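Local coordinates for hypothetical protein (Plasmodium falciparum, PDB 1ZSO), which is of unknown function but belongs to a eukaryotic CXXC-motif family and may bind zinc, at residues V23-C28 with C91-E95. Numbering follows the deposited sequence.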
loop_
_atom_site.group_PDB
_atom_site.type_symbol
_atom_site.label_atom_id
_atom_site.label_comp_id
_atom_site.label_asym_id
_atom_site.label_seq_id
_atom_site.Cartn_x
_atom_site.Cartn_y
_atom_site.Cartn_z
ATOM N N VAL B 23 13.946 6.245 -31.182
ATOM C CA VAL B 23 12.961 6.592 -30.146
ATOM C C VAL B 23 12.821 8.101 -29.990
ATOM O O VAL B 23 13.794 8.814 -29.925
ATOM C CB VAL B 23 13.396 6.019 -28.771
ATOM C CG1 VAL B 23 12.512 6.546 -27.659
ATOM C CG2 VAL B 23 13.378 4.500 -28.791
ATOM N N LYS B 24 11.601 8.593 -29.909
ATOM C CA LYS B 24 11.411 10.025 -29.749
ATOM C C LYS B 24 11.276 10.334 -28.253
ATOM O O LYS B 24 11.840 11.301 -27.737
ATOM C CB LYS B 24 10.225 10.522 -30.591
ATOM C CG LYS B 24 9.812 11.947 -30.294
ATOM C CD LYS B 24 9.395 12.702 -31.546
ATOM C CE LYS B 24 9.528 14.215 -31.308
ATOM N NZ LYS B 24 9.723 15.047 -32.555
ATOM N N ARG B 25 10.580 9.458 -27.543
ATOM C CA ARG B 25 10.477 9.582 -26.099
ATOM C C ARG B 25 10.073 8.260 -25.493
ATOM O O ARG B 25 9.359 7.456 -26.103
ATOM C CB ARG B 25 9.477 10.681 -25.682
ATOM C CG ARG B 25 8.107 10.528 -26.332
ATOM C CD ARG B 25 6.979 11.237 -25.576
ATOM N NE ARG B 25 5.756 11.241 -26.385
ATOM C CZ ARG B 25 4.500 11.325 -25.928
ATOM N NH1 ARG B 25 4.219 11.414 -24.627
ATOM N NH2 ARG B 25 3.506 11.319 -26.812
ATOM N N LEU B 26 10.596 8.058 -24.290
ATOM C CA LEU B 26 10.215 6.999 -23.395
ATOM C C LEU B 26 9.492 7.718 -22.278
ATOM O O LEU B 26 9.911 8.814 -21.879
ATOM C CB LEU B 26 11.481 6.313 -22.878
ATOM C CG LEU B 26 11.433 5.352 -21.703
ATOM C CD1 LEU B 26 10.696 3.992 -21.946
ATOM C CD2 LEU B 26 12.857 5.135 -21.289
ATOM N N PHE B 27 8.381 7.158 -21.809
ATOM C CA PHE B 27 7.628 7.805 -20.749
ATOM C C PHE B 27 6.690 6.830 -20.121
ATOM O O PHE B 27 6.563 5.702 -20.596
ATOM C CB PHE B 27 6.864 9.046 -21.250
ATOM C CG PHE B 27 5.788 8.767 -22.289
ATOM C CD1 PHE B 27 6.122 8.350 -23.570
ATOM C CD2 PHE B 27 4.447 9.004 -21.995
ATOM C CE1 PHE B 27 5.149 8.116 -24.514
ATOM C CE2 PHE B 27 3.459 8.766 -22.922
ATOM C CZ PHE B 27 3.805 8.328 -24.189
ATOM N N CYS B 28 6.034 7.261 -19.044
ATOM C CA CYS B 28 4.982 6.463 -18.437
ATOM C C CYS B 28 3.757 7.290 -18.041
ATOM O O CYS B 28 3.800 8.517 -18.041
ATOM C CB CYS B 28 5.539 5.713 -17.256
ATOM S SG CYS B 28 6.487 6.719 -16.131
ATOM N N CYS B 91 8.801 12.206 -15.808
ATOM C CA CYS B 91 8.563 10.894 -16.355
ATOM C C CYS B 91 8.658 10.827 -17.860
ATOM O O CYS B 91 7.909 10.072 -18.461
ATOM C CB CYS B 91 7.184 10.385 -15.938
ATOM S SG CYS B 91 7.037 10.078 -14.192
ATOM N N SER B 92 9.575 11.590 -18.449
ATOM C CA SER B 92 9.819 11.583 -19.880
ATOM C C SER B 92 11.341 11.620 -20.134
ATOM O O SER B 92 12.064 12.307 -19.440
ATOM C CB SER B 92 9.130 12.802 -20.539
ATOM O OG SER B 92 8.994 12.632 -21.945
ATOM N N TYR B 93 11.812 10.851 -21.115
ATOM C CA TYR B 93 13.197 10.863 -21.564
ATOM C C TYR B 93 13.166 10.893 -23.080
ATOM O O TYR B 93 12.503 10.103 -23.737
ATOM C CB TYR B 93 13.886 9.612 -21.032
ATOM C CG TYR B 93 15.408 9.524 -21.154
ATOM C CD1 TYR B 93 16.233 10.158 -20.254
ATOM C CD2 TYR B 93 16.004 8.720 -22.137
ATOM C CE1 TYR B 93 17.596 10.028 -20.338
ATOM C CE2 TYR B 93 17.387 8.594 -22.248
ATOM C CZ TYR B 93 18.179 9.248 -21.356
ATOM O OH TYR B 93 19.561 9.125 -21.451
ATOM N N GLU B 94 13.866 11.842 -23.656
ATOM C CA GLU B 94 13.610 12.185 -25.039
ATOM C C GLU B 94 14.872 11.997 -25.863
ATOM O O GLU B 94 15.950 11.827 -25.321
ATOM C CB GLU B 94 13.058 13.619 -25.092
ATOM C CG GLU B 94 11.715 13.758 -24.333
ATOM C CD GLU B 94 11.470 15.141 -23.739
ATOM O OE1 GLU B 94 11.937 16.140 -24.354
ATOM O OE2 GLU B 94 10.801 15.235 -22.667
ATOM N N GLU B 95 14.707 11.978 -27.180
ATOM C CA GLU B 95 15.820 11.775 -28.106
ATOM C C GLU B 95 17.037 12.622 -27.719
ATOM O O GLU B 95 18.183 12.138 -27.666
ATOM C CB GLU B 95 15.355 12.133 -29.516
ATOM C CG GLU B 95 16.318 11.842 -30.646
ATOM C CD GLU B 95 15.651 12.047 -32.022
ATOM O OE1 GLU B 95 14.439 12.399 -32.044
ATOM O OE2 GLU B 95 16.320 11.860 -33.075
HETATM O O HOH W 1 5.075 11.456 -19.120
#
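L26 N meets Y93 O at 2.9 Å in a nearly straight bond (167° at the hydrogen), and the return bond from Y93 N to L26 O is equally short, both donors lying in the carbonyl plane; the two residues form the hydrogen-bonded pair of the strands. At one end E95 N reaches K24 O at 3.0 Å but from above the carbonyl plane. R25 and F27, with E94 and S92 as their non-hydrogen-bonded partners, share one face of the sheet. In both, CG stands between the backbone N and the carbonyl carbon (chi1 53° and 63°), which brings R25 NH1 3.1 Å above the plane of the F27 ring, toward its rim; R25 NE forms a salt bridge with E126. L26 and Y93 occupy the other face, where L26 packs on I156 and Y93 OH hydrogen-bonds to the backbone N of A18 and O of E100. Near the C91 end, C28 SG lies 3.7 Å from C91 CB, and C91 O is held by a water and by a weak bond from C28 N. Strand 92-94 is the outermost strand, within this chain, of a four-stranded antiparallel sheet; its neighbour, strand 23-27, carries a classic beta bulge at K24 and R25 opposite E126.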